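Local coordinates for protein fumarylacetoacetate hydrolase (Burkholderia xenovorans, PDB 5TI1) that probably hydrolyses fumarylacetoacetate to fumarate and acetoacetate, the last step of phenylalanine and tyrosine breakdown, at a magnesium-dependent active site, at residues Arg23-Glu28 and Ser113-Arg118; Gly75-Val79 and Ser107-Gln111; Leu389-Asn395 and Arg408-Glu412; Gly414-Ala420 and Gly433-Ile439. One frame throughout, in Å; residues are numbered along the deposited sequence. Where two conformers were deposited one is given.

Contact 1 (Arg23-Glu28 and Ser113-Arg118); sequences RKSWVE and SRLLSR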
loop_
_atom_site.group_PDB
_atom_site.type_symbol
_atom_site.label_atom_id
_atom_site.label_comp_id
_atom_site.label_asym_id
_atom_site.label_seq_id
_atom_site.Cartn_x
_atom_site.Cartn_y
_atom_site.Cartn_z
ATOM N N ARG B 23 -16.892 37.519 -1.511
ATOM C CA ARG B 23 -16.018 37.625 -2.669
ATOM C C ARG B 23 -16.610 36.878 -3.860
ATOM O O ARG B 23 -17.277 35.852 -3.710
ATOM C CB ARG B 23 -14.632 37.079 -2.335
ATOM C CG ARG B 23 -13.609 37.265 -3.436
ATOM C CD ARG B 23 -12.254 36.765 -2.983
ATOM N NE ARG B 23 -11.853 37.395 -1.729
ATOM C CZ ARG B 23 -11.134 38.509 -1.647
ATOM N NH1 ARG B 23 -10.737 39.124 -2.752
ATOM N NH2 ARG B 23 -10.813 39.008 -0.458
ATOM N N LYS B 24 -16.376 37.421 -5.054
ATOM C CA LYS B 24 -16.836 36.823 -6.297
ATOM C C LYS B 24 -15.730 36.954 -7.334
ATOM O O LYS B 24 -14.785 37.731 -7.173
ATOM C CB LYS B 24 -18.135 37.482 -6.805
ATOM C CG LYS B 24 -19.297 37.411 -5.828
ATOM C CD LYS B 24 -19.766 35.983 -5.600
ATOM C CE LYS B 24 -20.627 35.883 -4.347
ATOM N NZ LYS B 24 -21.018 34.482 -4.011
ATOM N N SER B 25 -15.871 36.196 -8.419
ATOM C CA SER B 25 -14.872 36.126 -9.471
ATOM C C SER B 25 -15.368 36.792 -10.746
ATOM O O SER B 25 -16.572 36.896 -10.996
ATOM C CB SER B 25 -14.500 34.666 -9.774
ATOM O OG SER B 25 -13.538 34.586 -10.816
ATOM N N TRP B 26 -14.415 37.237 -11.564
ATOM C CA TRP B 26 -14.740 37.626 -12.929
ATOM C C TRP B 26 -14.916 36.424 -13.853
ATOM O O TRP B 26 -15.274 36.611 -15.021
ATOM C CB TRP B 26 -13.674 38.569 -13.493
ATOM C CG TRP B 26 -12.280 38.100 -13.290
ATOM C CD1 TRP B 26 -11.436 38.462 -12.283
ATOM C CD2 TRP B 26 -11.552 37.187 -14.115
ATOM N NE1 TRP B 26 -10.226 37.829 -12.428
ATOM C CE2 TRP B 26 -10.274 37.033 -13.542
ATOM C CE3 TRP B 26 -11.860 36.475 -15.276
ATOM C CZ2 TRP B 26 -9.304 36.205 -14.096
ATOM C CZ3 TRP B 26 -10.895 35.649 -15.821
ATOM C CH2 TRP B 26 -9.633 35.521 -15.231
ATOM N N VAL B 27 -14.659 35.208 -13.372
ATOM C CA VAL B 27 -15.123 33.993 -14.050
ATOM C C VAL B 27 -16.581 33.821 -13.636
ATOM O O VAL B 27 -16.866 33.403 -12.514
ATOM C CB VAL B 27 -14.279 32.768 -13.685
ATOM C CG1 VAL B 27 -14.745 31.534 -14.457
ATOM C CG2 VAL B 27 -12.795 33.040 -13.930
ATOM N N GLU B 28 -17.517 34.176 -14.521
ATOM C CA GLU B 28 -18.906 34.297 -14.083
ATOM C C GLU B 28 -19.476 32.961 -13.622
ATOM O O GLU B 28 -20.212 32.907 -12.629
ATOM C CB GLU B 28 -19.781 34.892 -15.189
ATOM C CG GLU B 28 -21.185 35.251 -14.702
ATOM C CD GLU B 28 -21.174 36.204 -13.500
ATOM O OE1 GLU B 28 -20.389 37.181 -13.509
ATOM O OE2 GLU B 28 -21.947 35.970 -12.542
ATOM N N SER B 113 -6.659 33.640 -5.443
ATOM C CA SER B 113 -7.887 34.315 -5.037
ATOM C C SER B 113 -7.868 35.778 -5.452
ATOM O O SER B 113 -8.858 36.291 -5.985
ATOM C CB SER B 113 -8.077 34.192 -3.526
ATOM O OG SER B 113 -9.346 34.679 -3.134
ATOM N N ARG B 114 -6.739 36.459 -5.229
ATOM C CA ARG B 114 -6.596 37.836 -5.688
ATOM C C ARG B 114 -6.811 37.935 -7.197
ATOM O O ARG B 114 -7.633 38.732 -7.667
ATOM C CB ARG B 114 -5.216 38.375 -5.293
ATOM N N LEU B 115 -6.108 37.099 -7.969
ATOM C CA LEU B 115 -6.154 37.205 -9.425
ATOM C C LEU B 115 -7.525 36.865 -9.987
ATOM O O LEU B 115 -7.911 37.397 -11.033
ATOM C CB LEU B 115 -5.100 36.298 -10.052
ATOM C CG LEU B 115 -3.648 36.752 -9.948
ATOM C CD1 LEU B 115 -2.711 35.590 -10.192
ATOM C CD2 LEU B 115 -3.366 37.876 -10.932
ATOM N N LEU B 116 -8.269 35.984 -9.330
ATOM C CA LEU B 116 -9.590 35.623 -9.819
ATOM C C LEU B 116 -10.679 36.557 -9.319
ATOM O O LEU B 116 -11.821 36.441 -9.768
ATOM C CB LEU B 116 -9.928 34.188 -9.415
ATOM C CG LEU B 116 -9.070 33.103 -10.064
ATOM C CD1 LEU B 116 -9.377 31.763 -9.427
ATOM C CD2 LEU B 116 -9.331 33.069 -11.573
ATOM N N SER B 117 -10.347 37.480 -8.419
ATOM C CA SER B 117 -11.339 38.372 -7.838
ATOM C C SER B 117 -11.849 39.370 -8.867
ATOM O O SER B 117 -11.083 39.918 -9.666
ATOM C CB SER B 117 -10.747 39.114 -6.639
ATOM O OG SER B 117 -10.306 38.182 -5.674
ATOM N N ARG B 118 -13.157 39.619 -8.813
ATOM C CA ARG B 118 -13.827 40.462 -9.800
ATOM C C ARG B 118 -13.259 41.875 -9.842
ATOM O O ARG B 118 -13.281 42.520 -10.898
ATOM C CB ARG B 118 -15.321 40.475 -9.492
ATOM C CG ARG B 118 -16.002 41.794 -9.603
ATOM C CD ARG B 118 -17.401 41.640 -9.085
ATOM N NE ARG B 118 -18.094 40.565 -9.783
ATOM C CZ ARG B 118 -19.320 40.155 -9.483
ATOM N NH1 ARG B 118 -19.879 39.167 -10.172
ATOM N NH2 ARG B 118 -19.985 40.739 -8.491
#
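Trp26 lies against the backbone that leaves helix 102-116, and its side chain can be followed atom by atom along residues 115-118. CB stands 4.2 Å from the CA of Arg118. With chi1 at 48°, CG sits between the backbone N and the carbonyl carbon, which turns the indole back along the other segment. CD1 then passes 3.0 Å from the carbonyl O of Ser117, an oxygen at the ring edge. Next along the rim, NE1 donates to Leu115 O at 2.7 Å; the bond is in plane for both groups and lands on a carbonyl lone pair, so it fixes the rotation of the indole. At the far end, CZ2 rests 4.0 Å from CD2 of Leu116, whose side chain crosses at about a right angle, while CG2 of Val27 covers one ring face near its rim.

The carbonyl of Leu116 is gripped twice, by OG of Ser25 at 2.7 Å and, less tightly, by the backbone N of Trp26. The same OG accepts from Val27 N, forming an ST turn. Arg118 N returns a bond to Lys24 O, consistent with the single bridge between Ser25 and Ser117. Nearer the helix, Arg23 NH1 donates to Ser117 OG at 3.1 Å. On the outer side, CB of Lys24 lies over the centre of the Arg118 guanidinium, and NH1 of Arg118 makes a long salt bridge (3.9 Å) to OE1 of Glu28.

The loop between helix 13-17 and strand 44-49 is thereby fastened to the C-terminal end of helix 102-116, with Leu134 of strand 134-136 touching both Trp26 and Val27.

Contact 2 (Gly75-Val79 and Ser107-Gln111); sequences GLLSV and SVRVQ
Gln111 reaches from helix 102-116 to the extended backbone of Ser78 and meets it with both ends of its amide. OE1 accepts from Ser78 N at 3.2 Å, the donor tilted 17° from the carbonyl plane. NE2 returns a bond to Ser78 O, also 3.2 Å long but almost perfectly straight (178°), in plane for both groups and on a lone pair. Two bonds to one residue fix the rotation of the amide and support the assignment of its oxygen and nitrogen. CG lies anti to the carbonyl carbon (chi1 -65°), and the chain runs on extended, which carries the amide to the backbone of Ser78.

This paired recognition of one residue's N-H and C=O imitates a short piece of beta pairing, here supplied by a side chain to the loop that follows helix 68-73. That helix ends at Gly75 in a Schellman motif.

Leu77 crosses the glutamine at a slant, its CD1 3.8 Å from Gln111 CB and in apolar contact with CG1 of Val108. One helical turn back from Gln111, Val108 turns its other methyl, CG2, to within 3.5 Å of Val79 CG1, a tight fit for two carbons. Leu68 and Leu71 of helix 68-73 also touch Leu77, and Phe89 touches Val79.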
loop_
_atom_site.group_PDB
_atom_site.type_symbol
_atom_site.label_atom_id
_atom_site.label_comp_id
_atom_site.label_asym_id
_atom_site.label_seq_id
_atom_site.Cartn_x
_atom_site.Cartn_y
_atom_site.Cartn_z
ATOM N N GLY B 75 4.732 35.098 -14.763
ATOM C CA GLY B 75 5.168 35.882 -13.629
ATOM C C GLY B 75 4.077 36.319 -12.680
ATOM O O GLY B 75 4.332 37.182 -11.835
ATOM N N LEU B 76 2.872 35.761 -12.782
ATOM C CA LEU B 76 1.777 36.127 -11.893
ATOM C C LEU B 76 1.644 35.198 -10.694
ATOM O O LEU B 76 0.803 35.441 -9.823
ATOM C CB LEU B 76 0.450 36.152 -12.660
ATOM C CG LEU B 76 0.283 37.112 -13.835
ATOM C CD1 LEU B 76 -1.188 37.403 -14.017
ATOM C CD2 LEU B 76 1.057 38.395 -13.639
ATOM N N LEU B 77 2.454 34.147 -10.625
ATOM C CA LEU B 77 2.335 33.148 -9.578
ATOM C C LEU B 77 3.736 32.646 -9.274
ATOM O O LEU B 77 4.468 32.266 -10.192
ATOM C CB LEU B 77 1.422 32.002 -10.032
ATOM C CG LEU B 77 0.975 30.938 -9.032
ATOM C CD1 LEU B 77 0.171 31.569 -7.904
ATOM C CD2 LEU B 77 0.158 29.868 -9.752
ATOM N N SER B 78 4.119 32.662 -8.005
ATOM C CA SER B 78 5.457 32.232 -7.621
ATOM C C SER B 78 5.398 31.268 -6.445
ATOM O O SER B 78 4.641 31.480 -5.493
ATOM C CB SER B 78 6.323 33.416 -7.248
ATOM O OG SER B 78 5.850 33.949 -6.032
ATOM N N VAL B 79 6.204 30.212 -6.529
ATOM C CA VAL B 79 6.438 29.281 -5.427
ATOM C C VAL B 79 7.941 29.218 -5.187
ATOM O O VAL B 79 8.733 29.636 -6.048
ATOM C CB VAL B 79 5.868 27.874 -5.734
ATOM C CG1 VAL B 79 4.367 27.858 -5.578
ATOM C CG2 VAL B 79 6.259 27.439 -7.137
ATOM N N SER B 107 0.130 30.540 0.259
ATOM C CA SER B 107 0.633 31.548 -0.669
ATOM C C SER B 107 -0.039 31.431 -2.038
ATOM O O SER B 107 -0.572 32.413 -2.569
ATOM C CB SER B 107 2.149 31.420 -0.808
ATOM O OG SER B 107 2.651 32.363 -1.742
ATOM N N VAL B 108 -0.018 30.231 -2.628
ATOM C CA VAL B 108 -0.658 30.039 -3.927
ATOM C C VAL B 108 -2.141 30.379 -3.852
ATOM O O VAL B 108 -2.687 31.049 -4.739
ATOM C CB VAL B 108 -0.431 28.601 -4.433
ATOM C CG1 VAL B 108 -1.295 28.329 -5.657
ATOM C CG2 VAL B 108 1.028 28.392 -4.772
ATOM N N ARG B 109 -2.815 29.934 -2.789
ATOM C CA ARG B 109 -4.248 30.176 -2.678
ATOM C C ARG B 109 -4.563 31.669 -2.597
ATOM O O ARG B 109 -5.538 32.140 -3.196
ATOM C CB ARG B 109 -4.805 29.447 -1.462
ATOM C CG ARG B 109 -6.237 29.809 -1.207
ATOM C CD ARG B 109 -6.784 29.159 0.023
ATOM N NE ARG B 109 -8.131 29.648 0.253
ATOM C CZ ARG B 109 -9.205 29.106 -0.301
ATOM N NH1 ARG B 109 -9.063 28.050 -1.095
ATOM N NH2 ARG B 109 -10.410 29.613 -0.064
ATOM N N VAL B 110 -3.743 32.430 -1.873
ATOM C CA VAL B 110 -3.983 33.862 -1.752
ATOM C C VAL B 110 -3.723 34.565 -3.080
ATOM O O VAL B 110 -4.501 35.432 -3.496
ATOM C CB VAL B 110 -3.127 34.456 -0.610
ATOM C CG1 VAL B 110 -3.272 35.967 -0.580
ATOM C CG2 VAL B 110 -3.550 33.870 0.722
ATOM N N GLN B 111 -2.627 34.218 -3.759
ATOM C CA GLN B 111 -2.341 34.820 -5.059
ATOM C C GLN B 111 -3.472 34.544 -6.046
ATOM O O GLN B 111 -3.957 35.456 -6.731
ATOM C CB GLN B 111 -1.013 34.289 -5.600
ATOM C CG GLN B 111 0.213 34.682 -4.776
ATOM C CD GLN B 111 1.484 34.016 -5.279
ATOM O OE1 GLN B 111 2.054 34.423 -6.291
ATOM N NE2 GLN B 111 1.924 32.977 -4.583
#

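Contact 3 (Leu389-Asn395 and Arg408-Glu412); sequences LLELTWN and RSFIE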
loop_
_atom_site.group_PDB
_atom_site.type_symbol
_atom_site.label_atom_id
_atom_site.label_comp_id
_atom_site.label_asym_id
_atom_site.label_seq_id
_atom_site.Cartn_x
_atom_site.Cartn_y
_atom_site.Cartn_z
ATOM N N LEU B 389 -25.412 0.189 -0.700
ATOM C CA LEU B 389 -26.616 -0.563 -1.038
ATOM C C LEU B 389 -26.867 -1.675 -0.034
ATOM O O LEU B 389 -28.026 -2.011 0.236
ATOM C CB LEU B 389 -26.526 -1.144 -2.453
ATOM C CG LEU B 389 -26.749 -0.224 -3.655
ATOM C CD1 LEU B 389 -28.067 0.507 -3.527
ATOM C CD2 LEU B 389 -25.613 0.766 -3.821
ATOM N N LEU B 390 -25.798 -2.249 0.533
ATOM C CA LEU B 390 -25.960 -3.240 1.593
ATOM C C LEU B 390 -26.836 -2.701 2.723
ATOM O O LEU B 390 -27.744 -3.390 3.206
ATOM C CB LEU B 390 -24.589 -3.670 2.120
ATOM C CG LEU B 390 -24.627 -4.554 3.371
ATOM C CD1 LEU B 390 -25.211 -5.925 3.049
ATOM C CD2 LEU B 390 -23.246 -4.666 4.032
ATOM N N GLU B 391 -26.598 -1.458 3.144
ATOM C CA GLU B 391 -27.450 -0.866 4.172
ATOM C C GLU B 391 -28.779 -0.397 3.591
ATOM O O GLU B 391 -29.841 -0.671 4.160
ATOM C CB GLU B 391 -26.741 0.303 4.852
ATOM C CG GLU B 391 -25.402 -0.048 5.492
ATOM C CD GLU B 391 -24.564 1.176 5.711
ATOM O OE1 GLU B 391 -24.676 1.784 6.790
ATOM O OE2 GLU B 391 -23.807 1.550 4.791
ATOM N N LEU B 392 -28.733 0.320 2.465
ATOM C CA LEU B 392 -29.944 0.922 1.916
ATOM C C LEU B 392 -31.028 -0.118 1.650
ATOM O O LEU B 392 -32.218 0.169 1.836
ATOM C CB LEU B 392 -29.612 1.692 0.634
ATOM C CG LEU B 392 -28.730 2.929 0.834
ATOM C CD1 LEU B 392 -28.210 3.481 -0.486
ATOM C CD2 LEU B 392 -29.476 4.004 1.631
ATOM N N THR B 393 -30.646 -1.328 1.242
ATOM C CA THR B 393 -31.607 -2.385 0.941
ATOM C C THR B 393 -31.640 -3.466 2.014
ATOM O O THR B 393 -32.320 -4.482 1.834
ATOM C CB THR B 393 -31.308 -3.020 -0.424
ATOM O OG1 THR B 393 -30.114 -3.806 -0.349
ATOM C CG2 THR B 393 -31.126 -1.952 -1.485
ATOM N N TRP B 394 -30.943 -3.256 3.128
ATOM C CA TRP B 394 -30.795 -4.247 4.196
ATOM C C TRP B 394 -30.502 -5.628 3.611
ATOM O O TRP B 394 -31.267 -6.586 3.741
ATOM C CB TRP B 394 -32.018 -4.278 5.113
ATOM C CG TRP B 394 -31.696 -4.829 6.480
ATOM C CD1 TRP B 394 -32.048 -6.051 6.979
ATOM C CD2 TRP B 394 -30.935 -4.181 7.509
ATOM N NE1 TRP B 394 -31.564 -6.198 8.259
ATOM C CE2 TRP B 394 -30.877 -5.065 8.607
ATOM C CE3 TRP B 394 -30.305 -2.935 7.612
ATOM C CZ2 TRP B 394 -30.215 -4.744 9.791
ATOM C CZ3 TRP B 394 -29.641 -2.622 8.789
ATOM C CH2 TRP B 394 -29.602 -3.522 9.860
ATOM N N ASN B 395 -29.350 -5.702 2.945
ATOM C CA ASN B 395 -28.865 -6.924 2.308
ATOM C C ASN B 395 -29.865 -7.483 1.294
ATOM O O ASN B 395 -29.894 -8.689 1.037
ATOM C CB ASN B 395 -28.507 -7.988 3.347
ATOM C CG ASN B 395 -27.546 -9.015 2.804
ATOM O OD1 ASN B 395 -26.915 -8.795 1.763
ATOM N ND2 ASN B 395 -27.422 -10.144 3.501
ATOM N N ARG B 408 -33.245 -1.878 -7.287
ATOM C CA ARG B 408 -31.883 -2.347 -7.093
ATOM C C ARG B 408 -31.747 -2.981 -5.723
ATOM O O ARG B 408 -32.221 -2.427 -4.725
ATOM C CB ARG B 408 -30.863 -1.209 -7.242
ATOM C CG ARG B 408 -30.599 -0.804 -8.684
ATOM C CD ARG B 408 -30.033 -1.968 -9.492
ATOM N NE ARG B 408 -29.719 -1.590 -10.863
ATOM C CZ ARG B 408 -30.603 -1.572 -11.860
ATOM N NH1 ARG B 408 -31.871 -1.895 -11.635
ATOM N NH2 ARG B 408 -30.218 -1.231 -13.088
ATOM N N SER B 409 -31.104 -4.144 -5.682
ATOM C CA SER B 409 -30.558 -4.654 -4.434
ATOM C C SER B 409 -29.081 -4.294 -4.394
ATOM O O SER B 409 -28.685 -3.388 -3.657
ATOM C CB SER B 409 -30.781 -6.158 -4.306
ATOM O OG SER B 409 -32.135 -6.420 -3.995
ATOM N N PHE B 410 -28.269 -4.959 -5.208
ATOM C CA PHE B 410 -26.881 -4.563 -5.408
ATOM C C PHE B 410 -26.711 -4.029 -6.832
ATOM O O PHE B 410 -27.670 -3.949 -7.603
ATOM C CB PHE B 410 -25.944 -5.730 -5.078
ATOM C CG PHE B 410 -25.908 -6.055 -3.612
ATOM C CD1 PHE B 410 -25.081 -5.342 -2.747
ATOM C CD2 PHE B 410 -26.740 -7.026 -3.083
ATOM C CE1 PHE B 410 -25.063 -5.618 -1.381
ATOM C CE2 PHE B 410 -26.735 -7.310 -1.729
ATOM C CZ PHE B 410 -25.892 -6.605 -0.867
ATOM N N ILE B 411 -25.483 -3.616 -7.160
ATOM C CA ILE B 411 -25.224 -2.958 -8.437
ATOM C C ILE B 411 -25.285 -3.963 -9.582
ATOM O O ILE B 411 -24.773 -5.085 -9.484
ATOM C CB ILE B 411 -23.857 -2.256 -8.417
ATOM C CG1 ILE B 411 -23.794 -1.181 -7.325
ATOM C CG2 ILE B 411 -23.562 -1.637 -9.777
ATOM C CD1 ILE B 411 -22.364 -0.725 -7.052
ATOM N N GLU B 412 -25.879 -3.552 -10.689
ATOM C CA GLU B 412 -25.997 -4.399 -11.863
ATOM C C GLU B 412 -25.103 -3.875 -12.982
ATOM O O GLU B 412 -24.630 -2.732 -12.945
ATOM C CB GLU B 412 -27.470 -4.499 -12.293
ATOM C CG GLU B 412 -28.140 -5.690 -11.629
ATOM C CD GLU B 412 -29.588 -5.473 -11.317
ATOM O OE1 GLU B 412 -30.106 -6.179 -10.427
ATOM O OE2 GLU B 412 -30.213 -4.607 -11.961
#
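The ring of Phe410 packs beside the end of helix 389-392 and has OD1 of Asn395 at its edge, in the ring plane, 3.6 Å from CZ; amide and ring planes stand 80° apart. That oxygen also accepts a hydrogen bond from Lys222. Leu390 lies alongside the phenyl group and points the same way, with CD1 4.0 Å from CZ, while its CA approaches CE1 obliquely. The other flat group, the Arg408 guanidinium, has OE2 of Glu412 above the centre of one face. No N-H points at this oxygen, leaving a contact of charges alone; NE of Arg408 is paired with Asp415.

The helix is short and closes in a Schellman motif: Asn395 N bonds to Leu390 O and Trp394 N to Glu391 O, with Trp394 at positive phi. Thr393 adds its hydroxyl. OG1, placed between the backbone N and the carbonyl carbon (chi1 71°), donates to Leu389 O at 2.8 Å, and Thr393 N reaches that oxygen from the opposite face of its plane.

Across from this turn, CB of Leu389 comes within 3.3 Å of Ser409 O, a buried carbonyl with no hydrogen-bond partner in the model. CG2 of Thr393 packs against the same oxygen and lies 3.5 Å from Arg408 O. Asp224 of strand 223-233 receives the backbone N-H groups of Leu389 and Leu390, and the side chain of Leu390 is about 6 Å from that of His160, the predicted proton acceptor.

Contact 4 (Gly414-Ala420 and Gly433-Ile439); sequences GDELTLA and GVCAGEI
Leu419 and Cys435 pack CB to CB at 3.9 Å on the buried face of an antiparallel hairpin, and around them the backbone bonds are close to straight. Leu419 N reaches Cys435 O at 173°, and Cys435 N returns to Leu419 O at 2.9 Å. The next hydrogen-bonded pair, Leu417 with Gly437, is as firm: Leu417 N donates over 2.8 Å to Gly437 O. A water donates to both Leu417 O and Cys435 O, tying one strand to the other beside these bonds. Beyond the regular strand, Asp415 O accepts from Ile439 N, and Gly414, at positive phi, donates to Ile439 O.

The opposite face, carrying Glu416, Thr418, Ala420, Val434, Ala436 and Glu438, is the more solvent-exposed one, although Ala436 on it is buried. CG2 of Thr418, anti to the backbone N, meets Val434 CB at 3.8 Å, while its OG1 lies 3.7 Å from CB of Ala436. The looseness is at the end of the pairing, where CB of Ala420 is 4.4 Å from CG1 of Val434. On the same face the two partly exposed glutamates run close: OE2 of Glu416 is 4.2 Å from OE2 of Glu438, with the carboxylate planes 67° apart. Their repulsion is probably eased by Arg331, which forms a salt bridge with OE1 of Glu416.

Strand 321-331 pairs with the other edge of strand 416-424, and strand 200-207 runs parallel to strand 429-440. Leu417, Leu419 and Ile439 pack against strands 223-233 and 252-263, which contribute magnesium ligands, so the hairpin backs the metal-binding sheet.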
loop_
_atom_site.group_PDB
_atom_site.type_symbol
_atom_site.label_atom_id
_atom_site.label_comp_id
_atom_site.label_asym_id
_atom_site.label_seq_id
_atom_site.Cartn_x
_atom_site.Cartn_y
_atom_site.Cartn_z
ATOM N N GLY B 414 -23.670 -2.301 -16.250
ATOM C CA GLY B 414 -24.096 -1.102 -16.934
ATOM C C GLY B 414 -24.628 0.008 -16.041
ATOM O O GLY B 414 -24.916 1.100 -16.555
ATOM N N ASP B 415 -24.804 -0.235 -14.741
ATOM C CA ASP B 415 -25.136 0.842 -13.805
ATOM C C ASP B 415 -23.959 1.801 -13.652
ATOM O O ASP B 415 -22.809 1.376 -13.492
ATOM C CB ASP B 415 -25.471 0.289 -12.418
ATOM C CG ASP B 415 -26.779 -0.469 -12.359
ATOM O OD1 ASP B 415 -27.522 -0.535 -13.370
ATOM O OD2 ASP B 415 -27.064 -0.995 -11.257
ATOM N N GLU B 416 -24.246 3.098 -13.660
ATOM C CA GLU B 416 -23.245 4.109 -13.346
ATOM C C GLU B 416 -23.528 4.668 -11.955
ATOM O O GLU B 416 -24.652 5.091 -11.665
ATOM C CB GLU B 416 -23.229 5.237 -14.386
ATOM C CG GLU B 416 -22.188 6.331 -14.091
ATOM C CD GLU B 416 -22.103 7.405 -15.178
ATOM O OE1 GLU B 416 -23.143 8.029 -15.510
ATOM O OE2 GLU B 416 -20.983 7.630 -15.691
ATOM N N LEU B 417 -22.515 4.655 -11.095
ATOM C CA LEU B 417 -22.639 5.127 -9.720
ATOM C C LEU B 417 -21.859 6.425 -9.594
ATOM O O LEU B 417 -20.666 6.462 -9.919
ATOM C CB LEU B 417 -22.123 4.078 -8.731
ATOM C CG LEU B 417 -23.098 2.962 -8.326
ATOM C CD1 LEU B 417 -24.200 3.522 -7.434
ATOM C CD2 LEU B 417 -23.696 2.198 -9.514
ATOM N N THR B 418 -22.529 7.489 -9.133
ATOM C CA THR B 418 -21.913 8.810 -9.060
ATOM C C THR B 418 -22.019 9.372 -7.650
ATOM O O THR B 418 -23.124 9.642 -7.163
ATOM C CB THR B 418 -22.552 9.774 -10.061
ATOM O OG1 THR B 418 -22.508 9.204 -11.378
ATOM C CG2 THR B 418 -21.789 11.083 -10.067
ATOM N N LEU B 419 -20.872 9.594 -7.021
ATOM C CA LEU B 419 -20.786 10.318 -5.754
ATOM C C LEU B 419 -20.610 11.805 -6.021
ATOM O O LEU B 419 -19.864 12.199 -6.925
ATOM C CB LEU B 419 -19.600 9.825 -4.917
ATOM C CG LEU B 419 -19.701 8.606 -4.005
ATOM C CD1 LEU B 419 -20.072 7.398 -4.773
ATOM C CD2 LEU B 419 -18.364 8.378 -3.269
ATOM N N ALA B 420 -21.284 12.631 -5.219
ATOM C CA ALA B 420 -21.165 14.074 -5.326
ATOM C C ALA B 420 -21.175 14.670 -3.925
ATOM O O ALA B 420 -21.732 14.086 -2.991
ATOM C CB ALA B 420 -22.297 14.684 -6.160
ATOM N N GLY B 433 -17.037 18.231 -6.947
ATOM C CA GLY B 433 -17.157 17.568 -8.237
ATOM C C GLY B 433 -17.795 16.197 -8.073
ATOM O O GLY B 433 -18.613 15.964 -7.176
ATOM N N VAL B 434 -17.419 15.265 -8.949
ATOM C CA VAL B 434 -18.050 13.955 -8.930
ATOM C C VAL B 434 -16.998 12.858 -8.945
ATOM O O VAL B 434 -15.880 13.023 -9.446
ATOM C CB VAL B 434 -19.050 13.748 -10.094
ATOM C CG1 VAL B 434 -20.193 14.764 -10.015
ATOM C CG2 VAL B 434 -18.347 13.786 -11.446
ATOM N N CYS B 435 -17.388 11.724 -8.378
ATOM C CA CYS B 435 -16.604 10.505 -8.316
ATOM C C CYS B 435 -17.476 9.407 -8.927
ATOM O O CYS B 435 -18.294 8.805 -8.227
ATOM C CB CYS B 435 -16.229 10.223 -6.864
ATOM S SG CYS B 435 -15.626 8.578 -6.569
ATOM N N ALA B 436 -17.312 9.154 -10.233
ATOM C CA ALA B 436 -18.195 8.269 -10.987
ATOM C C ALA B 436 -17.480 7.039 -11.548
ATOM O O ALA B 436 -16.301 7.080 -11.907
ATOM C CB ALA B 436 -18.856 9.013 -12.164
ATOM N N GLY B 437 -18.232 5.951 -11.667
ATOM C CA GLY B 437 -17.761 4.779 -12.376
ATOM C C GLY B 437 -18.937 3.983 -12.879
ATOM O O GLY B 437 -20.005 3.970 -12.258
ATOM N N GLU B 438 -18.741 3.308 -14.010
ATOM C CA GLU B 438 -19.778 2.489 -14.618
ATOM C C GLU B 438 -19.280 1.050 -14.705
ATOM O O GLU B 438 -18.119 0.807 -15.040
ATOM C CB GLU B 438 -20.164 3.054 -15.990
ATOM C CG GLU B 438 -21.295 2.314 -16.684
ATOM C CD GLU B 438 -21.885 3.103 -17.847
ATOM O OE1 GLU B 438 -21.806 2.630 -18.991
ATOM O OE2 GLU B 438 -22.417 4.205 -17.611
ATOM N N ILE B 439 -20.144 0.096 -14.365
ATOM C CA ILE B 439 -19.725 -1.285 -14.142
ATOM C C ILE B 439 -19.708 -2.048 -15.465
ATOM O O ILE B 439 -20.684 -2.026 -16.228
ATOM C CB ILE B 439 -20.643 -1.978 -13.122
ATOM C CG1 ILE B 439 -20.580 -1.257 -11.766
ATOM C CG2 ILE B 439 -20.279 -3.458 -13.006
ATOM C CD1 ILE B 439 -19.183 -1.027 -11.258
HETATM O O HOH W 1 -18.475 6.073 -8.202
#

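Overall arrangement
Contacts 1 and 2 both use helix 102-116 in the N-terminal region and touch where Leu115 meets Leu76; each relies on side chains that bond to the other segment's backbone. Contacts 3 and 4 lie in the C-terminal region and are joined by a salt bridge from Arg408 NE to Asp415 OD2 (2.7 Å) and by Ile411 packing on Ile439 and Leu417. All four are only partly buried, but the centre of contact 4 is about 13 Å from the chain's centre, against 21 to 26 Å for the others. It is held by strand-to-strand backbone bonds, whereas contact 3 has no hydrogen bond between its segments and depends on packing. Contacts 2 and 3 lie on opposite sides of the chain's centre.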